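Local coordinates for death on curing protein (Enterobacteria phage P1, PDB 3DD7) that acts as the toxin of the prophage P1 Phd-Doc pair, a Fic-family protein that probably inhibits translation and is inhibited by its antitoxin Phd, at residues 53-58 against 81-86; 57-62 against 74-79; 21-26 against 68-73. The protein carries 2 engineered substitutions. All blocks are in the same frame, centred on the assembly; numbering follows the deposited sequence.

Contact 1: residues 53-58 against 81-86; sequences EVSATY and LLFLRR
Phe83 reaches across from segment 81-86 and sets its ring against Val54, Ser55 and Tyr58. Its CG stands anti to the backbone N (chi1 170°), which carries the ring toward helix 51-65. The far end of the ring meets Val54. Phe83 CZ lies 3.4 Å from Val54 CG1, a tight fit, and the two side chains cross at about a right angle. Tyr58 comes from the other end of the segment and places its CD2 over one face of the Phe83 ring. The closest pair there is Tyr58 CE2 and Phe83 CD1, 3.8 Å apart. The rings meet obliquely, with planes at 33° and centroids 5.3 Å apart.

Ser55 fills the place beside the ring. Its CB sits 3.7 Å from Phe83 CD2 and 3.6 Å from Leu84 CD2. The backbone here is close enough for Phe83 CE2 to approach Ser55 N obliquely. In one of its two conformers Ser55 OG hydrogen-bonds to Ala80 O, so this bond may not hold throughout.

No hydrogen bond joins the two segments directly; apolar packing joins them. The polar end of Tyr58 is held further out. Its OH hydrogen-bonds with His3 and the Ile4 backbone N, and these bonds probably help fix the ring's position. Met1 also touches both Val54 and Phe83. On helix 72-86, Leu81, Leu82 and Arg85 meet the bound antitoxin peptide.

The two helix segments run nearly antiparallel, at 152°, with axes 9.0 Å apart. Their helices, 51-65 and 72-86, form an antiparallel pair at the centre of this all-alpha Fic/Doc-family fold. Leu51 packs on Phe83 and Leu84. Helix 31-45 packs on Val54 and Tyr58, and helix 111-122 touches Ser55.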
loop_
_atom_site.group_PDB
_atom_site.type_symbol
_atom_site.label_atom_id
_atom_site.label_comp_id
_atom_site.label_asym_id
_atom_site.label_seq_id
_atom_site.Cartn_x
_atom_site.Cartn_y
_atom_site.Cartn_z
ATOM N N GLU A 53 -10.370 -3.088 6.028
ATOM C CA GLU A 53 -10.626 -3.890 4.823
ATOM C C GLU A 53 -10.186 -3.131 3.576
ATOM O O GLU A 53 -9.527 -3.690 2.709
ATOM C CB GLU A 53 -12.093 -4.331 4.674
ATOM C CG GLU A 53 -12.169 -5.844 4.297
ATOM C CD GLU A 53 -12.986 -6.213 3.051
ATOM O OE1 GLU A 53 -12.393 -6.836 2.132
ATOM O OE2 GLU A 53 -14.215 -5.955 2.996
ATOM N N VAL A 54 -10.541 -1.849 3.503
ATOM C CA VAL A 54 -10.136 -1.010 2.372
ATOM C C VAL A 54 -8.609 -0.887 2.292
ATOM O O VAL A 54 -8.042 -1.120 1.233
ATOM C CB VAL A 54 -10.832 0.366 2.367
ATOM C CG1 VAL A 54 -10.506 1.124 1.078
ATOM C CG2 VAL A 54 -12.364 0.182 2.481
ATOM N N SER A 55 -7.952 -0.551 3.409
ATOM C CA SER A 55 -6.487 -0.488 3.436
ATOM C C SER A 55 -5.876 -1.794 2.946
ATOM O O SER A 55 -4.936 -1.791 2.145
ATOM C CB SER A 55 -5.965 -0.166 4.839
ATOM O OG SER A 55 -4.547 -0.135 4.862
ATOM N N ALA A 56 -6.415 -2.907 3.424
ATOM C CA ALA A 56 -5.939 -4.230 3.002
ATOM C C ALA A 56 -6.092 -4.450 1.485
ATOM O O ALA A 56 -5.230 -5.082 0.866
ATOM C CB ALA A 56 -6.658 -5.324 3.769
ATOM N N THR A 57 -7.192 -3.955 0.913
ATOM C CA THR A 57 -7.479 -4.127 -0.516
ATOM C C THR A 57 -6.423 -3.368 -1.326
ATOM O O THR A 57 -5.860 -3.914 -2.288
ATOM C CB THR A 57 -8.925 -3.675 -0.876
ATOM O OG1 THR A 57 -9.857 -4.291 0.016
ATOM C CG2 THR A 57 -9.301 -4.090 -2.289
ATOM N N TYR A 58 -6.116 -2.131 -0.914
ATOM C CA TYR A 58 -4.991 -1.406 -1.529
ATOM C C TYR A 58 -3.683 -2.179 -1.395
ATOM O O TYR A 58 -2.928 -2.302 -2.366
ATOM C CB TYR A 58 -4.781 -0.028 -0.921
ATOM C CG TYR A 58 -5.702 1.048 -1.459
ATOM C CD1 TYR A 58 -5.434 1.690 -2.675
ATOM C CD2 TYR A 58 -6.833 1.420 -0.750
ATOM C CE1 TYR A 58 -6.285 2.681 -3.164
ATOM C CE2 TYR A 58 -7.681 2.427 -1.209
ATOM C CZ TYR A 58 -7.410 3.047 -2.425
ATOM O OH TYR A 58 -8.254 4.036 -2.894
ATOM N N LEU A 81 -0.968 2.345 4.280
ATOM C CA LEU A 81 -0.842 3.054 5.551
ATOM C C LEU A 81 -1.120 4.550 5.362
ATOM O O LEU A 81 -1.691 5.211 6.242
ATOM C CB LEU A 81 0.508 2.753 6.214
ATOM C CG LEU A 81 0.457 1.546 7.173
ATOM C CD1 LEU A 81 -0.115 0.223 6.617
ATOM C CD2 LEU A 81 1.797 1.299 7.895
ATOM N N LEU A 82 -0.767 5.058 4.183
ATOM C CA LEU A 82 -1.155 6.417 3.796
ATOM C C LEU A 82 -2.676 6.542 3.785
ATOM O O LEU A 82 -3.244 7.529 4.284
ATOM C CB LEU A 82 -0.577 6.777 2.424
ATOM C CG LEU A 82 -0.916 8.178 1.896
ATOM C CD1 LEU A 82 -0.479 9.290 2.848
ATOM C CD2 LEU A 82 -0.352 8.385 0.471
ATOM N N PHE A 83 -3.327 5.535 3.207
ATOM C CA PHE A 83 -4.766 5.457 3.198
ATOM C C PHE A 83 -5.323 5.540 4.629
ATOM O O PHE A 83 -6.200 6.365 4.910
ATOM C CB PHE A 83 -5.258 4.194 2.488
ATOM C CG PHE A 83 -6.720 3.979 2.664
ATOM C CD1 PHE A 83 -7.637 4.648 1.843
ATOM C CD2 PHE A 83 -7.194 3.174 3.693
ATOM C CE1 PHE A 83 -8.974 4.489 2.026
ATOM C CE2 PHE A 83 -8.562 3.029 3.895
ATOM C CZ PHE A 83 -9.452 3.686 3.050
ATOM N N LEU A 84 -4.812 4.703 5.532
ATOM C CA LEU A 84 -5.277 4.744 6.929
ATOM C C LEU A 84 -5.061 6.125 7.559
ATOM O O LEU A 84 -5.970 6.667 8.178
ATOM C CB LEU A 84 -4.628 3.649 7.776
ATOM C CG LEU A 84 -5.033 2.199 7.513
ATOM C CD1 LEU A 84 -4.131 1.300 8.374
ATOM C CD2 LEU A 84 -6.545 1.895 7.717
ATOM N N ARG A 85 -3.859 6.681 7.400
ATOM C CA ARG A 85 -3.528 8.001 7.932
ATOM C C ARG A 85 -4.460 9.126 7.427
ATOM O O ARG A 85 -4.902 9.990 8.212
ATOM C CB ARG A 85 -2.055 8.332 7.675
ATOM C CG ARG A 85 -1.583 9.620 8.359
ATOM C CD ARG A 85 -0.165 9.923 7.967
ATOM N NE ARG A 85 -0.116 10.598 6.670
ATOM C CZ ARG A 85 0.992 11.059 6.085
ATOM N NH1 ARG A 85 2.182 10.916 6.652
ATOM N NH2 ARG A 85 0.899 11.671 4.918
ATOM N N ARG A 86 -4.773 9.125 6.136
ATOM C CA ARG A 86 -5.662 10.150 5.586
ATOM C C ARG A 86 -7.063 10.049 6.161
ATOM O O ARG A 86 -7.797 11.043 6.231
ATOM C CB ARG A 86 -5.805 9.992 4.093
ATOM C CG ARG A 86 -4.548 10.081 3.349
ATOM C CD ARG A 86 -4.912 10.602 2.012
ATOM N NE ARG A 86 -3.769 11.285 1.472
ATOM C CZ ARG A 86 -3.571 11.473 0.189
ATOM N NH1 ARG A 86 -4.469 11.039 -0.680
ATOM N NH2 ARG A 86 -2.472 12.096 -0.206
#

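Contact 2: residues 57-62 against 74-79; sequences TYLVAT and RTALNS
Ala76 packs against Leu59 and Thr62, where the two helices are closest. The CA atoms of Leu59 and Ala76 are only 4.6 Å apart, and the segment axes come within 7.9 Å. Ala76 CB lies 3.4 Å from the carbonyl oxygen Leu59 O. Its small methyl lets the backbones approach this closely and so allows the short axis separation. Thr62 adds its methyl branch. Its chi1 of -64° puts OG1 beside the backbone N, which leaves CG2 anti to that N and 3.7 Å from Ala76 N. Thr62 OG1 turns back to its own helix and makes a weak hydrogen bond to Tyr58 O.

Packing is looser at the Leu77 side. Leu59 and Leu77 lie side by side, pointing the same way, with their CD1 atoms 4.1 Å apart. The touching residues of both segments are buried, and no hydrogen bond crosses between them. On the outer side of 74-79, Asn78 ND2 hydrogen-bonds to a polar side chain of the bound antitoxin peptide.

The segments are antiparallel, at 171°, within the central helix pair of the Fic/Doc-family fold. Helix 97-105 touches Leu59 and Leu77, helix 31-45 packs on Thr62, and helix 6-20 lies against Thr75.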
loop_
_atom_site.group_PDB
_atom_site.type_symbol
_atom_site.label_atom_id
_atom_site.label_comp_id
_atom_site.label_asym_id
_atom_site.label_seq_id
_atom_site.Cartn_x
_atom_site.Cartn_y
_atom_site.Cartn_z
ATOM N N THR A 57 -7.192 -3.955 0.913
ATOM C CA THR A 57 -7.479 -4.127 -0.516
ATOM C C THR A 57 -6.423 -3.368 -1.326
ATOM O O THR A 57 -5.860 -3.914 -2.288
ATOM C CB THR A 57 -8.925 -3.675 -0.876
ATOM O OG1 THR A 57 -9.857 -4.291 0.016
ATOM C CG2 THR A 57 -9.301 -4.090 -2.289
ATOM N N TYR A 58 -6.116 -2.131 -0.914
ATOM C CA TYR A 58 -4.991 -1.406 -1.529
ATOM C C TYR A 58 -3.683 -2.179 -1.395
ATOM O O TYR A 58 -2.928 -2.302 -2.366
ATOM C CB TYR A 58 -4.781 -0.028 -0.921
ATOM C CG TYR A 58 -5.702 1.048 -1.459
ATOM C CD1 TYR A 58 -5.434 1.690 -2.675
ATOM C CD2 TYR A 58 -6.833 1.420 -0.750
ATOM C CE1 TYR A 58 -6.285 2.681 -3.164
ATOM C CE2 TYR A 58 -7.681 2.427 -1.209
ATOM C CZ TYR A 58 -7.410 3.047 -2.425
ATOM O OH TYR A 58 -8.254 4.036 -2.894
ATOM N N LEU A 59 -3.396 -2.664 -0.190
ATOM C CA LEU A 59 -2.159 -3.370 0.042
ATOM C C LEU A 59 -2.052 -4.599 -0.872
ATOM O O LEU A 59 -1.071 -4.748 -1.605
ATOM C CB LEU A 59 -2.011 -3.760 1.516
ATOM C CG LEU A 59 -0.614 -4.191 1.968
ATOM C CD1 LEU A 59 -0.399 -3.996 3.491
ATOM C CD2 LEU A 59 -0.314 -5.653 1.560
ATOM N N VAL A 60 -3.054 -5.477 -0.832
ATOM C CA VAL A 60 -3.002 -6.701 -1.635
ATOM C C VAL A 60 -2.979 -6.378 -3.141
ATOM O O VAL A 60 -2.197 -6.971 -3.905
ATOM C CB VAL A 60 -4.144 -7.691 -1.289
ATOM C CG1 VAL A 60 -4.107 -8.949 -2.190
ATOM C CG2 VAL A 60 -4.066 -8.122 0.170
ATOM N N ALA A 61 -3.822 -5.435 -3.568
ATOM C CA ALA A 61 -3.931 -5.127 -5.004
ATOM C C ALA A 61 -2.602 -4.654 -5.605
ATOM O O ALA A 61 -2.212 -5.083 -6.704
ATOM C CB ALA A 61 -5.053 -4.124 -5.266
ATOM N N THR A 62 -1.888 -3.807 -4.873
ATOM C CA THR A 62 -0.600 -3.300 -5.339
ATOM C C THR A 62 0.498 -4.354 -5.174
ATOM O O THR A 62 1.322 -4.551 -6.075
ATOM C CB THR A 62 -0.256 -1.968 -4.657
ATOM O OG1 THR A 62 -1.244 -1.013 -5.063
ATOM C CG2 THR A 62 1.112 -1.460 -5.080
ATOM N N ARG A 74 6.979 -2.246 -1.253
ATOM C CA ARG A 74 7.088 -0.984 -0.511
ATOM C C ARG A 74 5.910 -0.068 -0.811
ATOM O O ARG A 74 5.319 0.519 0.107
ATOM C CB ARG A 74 8.417 -0.283 -0.791
ATOM C CG ARG A 74 9.549 -0.820 0.062
ATOM C CD ARG A 74 10.854 -0.120 -0.360
ATOM N NE ARG A 74 11.476 -0.754 -1.523
ATOM C CZ ARG A 74 12.283 -0.137 -2.393
ATOM N NH1 ARG A 74 12.486 1.171 -2.320
ATOM N NH2 ARG A 74 12.860 -0.830 -3.366
ATOM N N THR A 75 5.540 0.020 -2.087
ATOM C CA THR A 75 4.489 0.947 -2.491
ATOM C C THR A 75 3.174 0.427 -1.941
ATOM O O THR A 75 2.361 1.208 -1.474
ATOM C CB THR A 75 4.471 1.135 -4.023
ATOM O OG1 THR A 75 5.761 1.637 -4.442
ATOM C CG2 THR A 75 3.338 2.087 -4.450
ATOM N N ALA A 76 3.007 -0.898 -1.955
ATOM C CA ALA A 76 1.793 -1.541 -1.436
ATOM C C ALA A 76 1.608 -1.153 0.041
ATOM O O ALA A 76 0.582 -0.603 0.420
ATOM C CB ALA A 76 1.897 -3.039 -1.576
ATOM N N LEU A 77 2.653 -1.399 0.837
ATOM C CA LEU A 77 2.640 -1.121 2.279
ATOM C C LEU A 77 2.407 0.360 2.623
ATOM O O LEU A 77 1.499 0.692 3.390
ATOM C CB LEU A 77 3.921 -1.633 2.949
ATOM C CG LEU A 77 3.992 -1.342 4.446
ATOM C CD1 LEU A 77 2.799 -1.985 5.178
ATOM C CD2 LEU A 77 5.293 -1.853 5.012
ATOM N N ASN A 78 3.224 1.227 2.041
ATOM C CA ASN A 78 3.147 2.657 2.328
ATOM C C ASN A 78 1.809 3.250 1.887
ATOM O O ASN A 78 1.262 4.099 2.597
ATOM C CB ASN A 78 4.337 3.403 1.694
ATOM C CG ASN A 78 5.665 3.108 2.400
ATOM O OD1 ASN A 78 6.107 3.874 3.273
ATOM N ND2 ASN A 78 6.315 2.028 2.012
ATOM N N SER A 79 1.257 2.788 0.756
ATOM C CA SER A 79 -0.016 3.319 0.250
ATOM C C SER A 79 -1.167 2.921 1.182
ATOM O O SER A 79 -2.010 3.747 1.530
ATOM C CB SER A 79 -0.292 2.883 -1.201
ATOM O OG SER A 79 -0.501 1.482 -1.318
#

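Contact 3: residues 21-26 against 68-73; sequences GGLPGM and FNDANK
Leu23 N donates a hydrogen bond to Asp70 OD2, with N to O 2.9 Å and an N-H...O angle of 156°. The oxygen uses its anti lone pair. A second bond, nearly straight at 175°, runs from Asn69 N to Gly25 O over 3.1 Å. Together they tie the loop 21-26 to the turn ahead of helix 72-86.

Asp70 has both oxygens engaged. With its CG anti to the backbone N (chi1 -158°), OD2 reaches the loop, while OD1 accepts Ala71 N from above the carboxylate plane. Gly22 CA also comes within 3.2 Å of Asp70 OD2. Asn72 braces the turn from within: its OD1 takes Phe68 N in the carbonyl plane, and its ND2 donates to Phe68 O. The side-chain amide thus grips both polar backbone atoms of Phe68.

Packing follows outside these bonds. Leu23 CB lies 3.8 Å from Asp70 CB. In one of its two conformers Met26 runs alongside Phe68, its CG 3.8 Å from the ring atom CD1. The backbones of Met26 and Phe68 form a single beta bridge. Gly25 O sits at the edge of the Phe68 ring, in its plane.

Residues 68-73 are consistent with the Fic/Doc signature, of the form HxFxDANKR, which carries the active site in relatives. Here the motif's histidine is replaced by an engineered tyrosine. The loop 21-26 connects helix 6-20 to helix 31-45. Around the contact, helix 6-20 supplies His13, whose ring stacks on Phe68, and Ile10, which touches Met26. Helix 97-105 meets Lys73 at the start of helix 72-86.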
loop_
_atom_site.group_PDB
_atom_site.type_symbol
_atom_site.label_atom_id
_atom_site.label_comp_id
_atom_site.label_asym_id
_atom_site.label_seq_id
_atom_site.Cartn_x
_atom_site.Cartn_y
_atom_site.Cartn_z
ATOM N N GLY A 21 15.964 3.571 -2.974
ATOM C CA GLY A 21 16.608 2.848 -4.062
ATOM C C GLY A 21 15.698 1.849 -4.756
ATOM O O GLY A 21 14.623 1.503 -4.258
ATOM N N GLY A 22 16.155 1.383 -5.910
ATOM C CA GLY A 22 15.422 0.396 -6.709
ATOM C C GLY A 22 15.331 0.800 -8.170
ATOM O O GLY A 22 15.640 1.938 -8.538
ATOM N N LEU A 23 14.884 -0.129 -9.010
ATOM C CA LEU A 23 14.707 0.152 -10.436
ATOM C C LEU A 23 13.512 1.065 -10.690
ATOM O O LEU A 23 12.443 0.870 -10.095
ATOM C CB LEU A 23 14.524 -1.138 -11.218
ATOM C CG LEU A 23 15.614 -2.203 -11.114
ATOM C CD1 LEU A 23 15.134 -3.404 -11.913
ATOM C CD2 LEU A 23 16.970 -1.704 -11.609
ATOM N N PRO A 24 13.697 2.080 -11.552
ATOM C CA PRO A 24 12.600 3.016 -11.805
ATOM C C PRO A 24 11.560 2.443 -12.761
ATOM O O PRO A 24 11.836 1.465 -13.478
ATOM C CB PRO A 24 13.311 4.201 -12.469
ATOM C CG PRO A 24 14.468 3.551 -13.220
ATOM C CD PRO A 24 14.931 2.449 -12.282
ATOM N N GLY A 25 10.377 3.056 -12.765
ATOM C CA GLY A 25 9.462 2.930 -13.892
ATOM C C GLY A 25 8.328 1.940 -13.722
ATOM O O GLY A 25 8.354 1.085 -12.826
ATOM N N MET A 26 7.353 2.037 -14.620
ATOM C CA MET A 26 6.184 1.163 -14.587
ATOM C C MET A 26 6.321 -0.018 -15.550
ATOM O O MET A 26 6.882 0.121 -16.635
ATOM C CB MET A 26 4.903 1.972 -14.839
ATOM C CG MET A 26 4.579 2.943 -13.692
ATOM S SD MET A 26 3.117 3.983 -13.889
ATOM C CE MET A 26 3.522 4.892 -15.379
ATOM N N PHE A 68 4.815 -1.848 -11.084
ATOM C CA PHE A 68 6.153 -1.254 -11.185
ATOM C C PHE A 68 7.234 -2.300 -11.429
ATOM O O PHE A 68 7.059 -3.485 -11.137
ATOM C CB PHE A 68 6.465 -0.467 -9.900
ATOM C CG PHE A 68 5.429 0.564 -9.560
ATOM C CD1 PHE A 68 5.429 1.790 -10.210
ATOM C CD2 PHE A 68 4.439 0.310 -8.592
ATOM C CE1 PHE A 68 4.484 2.773 -9.918
ATOM C CE2 PHE A 68 3.482 1.285 -8.301
ATOM C CZ PHE A 68 3.479 2.490 -8.960
ATOM N N ASN A 69 8.361 -1.847 -11.971
ATOM C CA ASN A 69 9.521 -2.706 -12.146
ATOM C C ASN A 69 10.111 -3.113 -10.807
ATOM O O ASN A 69 10.733 -4.169 -10.685
ATOM C CB ASN A 69 10.585 -1.975 -12.944
ATOM C CG ASN A 69 10.164 -1.704 -14.386
ATOM O OD1 ASN A 69 10.366 -0.601 -14.901
ATOM N ND2 ASN A 69 9.606 -2.700 -15.041
ATOM N N ASP A 70 9.926 -2.258 -9.811
ATOM C CA ASP A 70 10.512 -2.482 -8.497
ATOM C C ASP A 70 9.713 -1.723 -7.447
ATOM O O ASP A 70 8.927 -0.837 -7.778
ATOM C CB ASP A 70 11.982 -2.029 -8.507
ATOM C CG ASP A 70 12.822 -2.672 -7.410
ATOM O OD1 ASP A 70 12.279 -3.472 -6.628
ATOM O OD2 ASP A 70 14.039 -2.368 -7.344
ATOM N N ALA A 71 9.932 -2.102 -6.192
ATOM C CA ALA A 71 9.333 -1.473 -5.019
ATOM C C ALA A 71 7.802 -1.585 -5.019
ATOM O O ALA A 71 7.103 -0.710 -4.508
ATOM C CB ALA A 71 9.791 -0.010 -4.892
ATOM N N ASN A 72 7.276 -2.663 -5.605
ATOM C CA ASN A 72 5.849 -2.929 -5.511
ATOM C C ASN A 72 5.409 -3.192 -4.083
ATOM O O ASN A 72 4.359 -2.697 -3.649
ATOM C CB ASN A 72 5.457 -4.107 -6.403
ATOM C CG ASN A 72 5.619 -3.798 -7.855
ATOM O OD1 ASN A 72 4.895 -2.993 -8.403
ATOM N ND2 ASN A 72 6.560 -4.480 -8.505
ATOM N N LYS A 73 6.188 -3.981 -3.355
ATOM C CA LYS A 73 5.818 -4.271 -1.962
ATOM C C LYS A 73 5.899 -3.012 -1.101
ATOM O O LYS A 73 4.983 -2.734 -0.313
ATOM C CB LYS A 73 6.652 -5.409 -1.374
ATOM C CG LYS A 73 6.396 -6.773 -2.046
ATOM C CD LYS A 73 7.284 -7.854 -1.460
ATOM C CE LYS A 73 8.776 -7.652 -1.765
ATOM N NZ LYS A 73 9.078 -8.119 -3.148
#

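In the fold
Contacts 1 and 2 are core contacts, and contact 3 lies at the surface. Contacts 1 and 2 join the same antiparallel helices, 51-65 and 72-86, with centres 8 Å apart, and their segments overlap at Thr57 and Tyr58. Contact 1 relies on the Phe83 ring packed against Val54, Ser55 and Tyr58, contact 2 on a small alanine at its closest point, with leucines beside it. Neither has a hydrogen bond across its segments. Contact 3 has two, and joins a loop to the start of helix 72-86. It touches contact 2, where Arg74 NH1 probably bonds to Gly21 O. Contacts 1 and 3 lie on opposite sides of the chain's centre and do not touch.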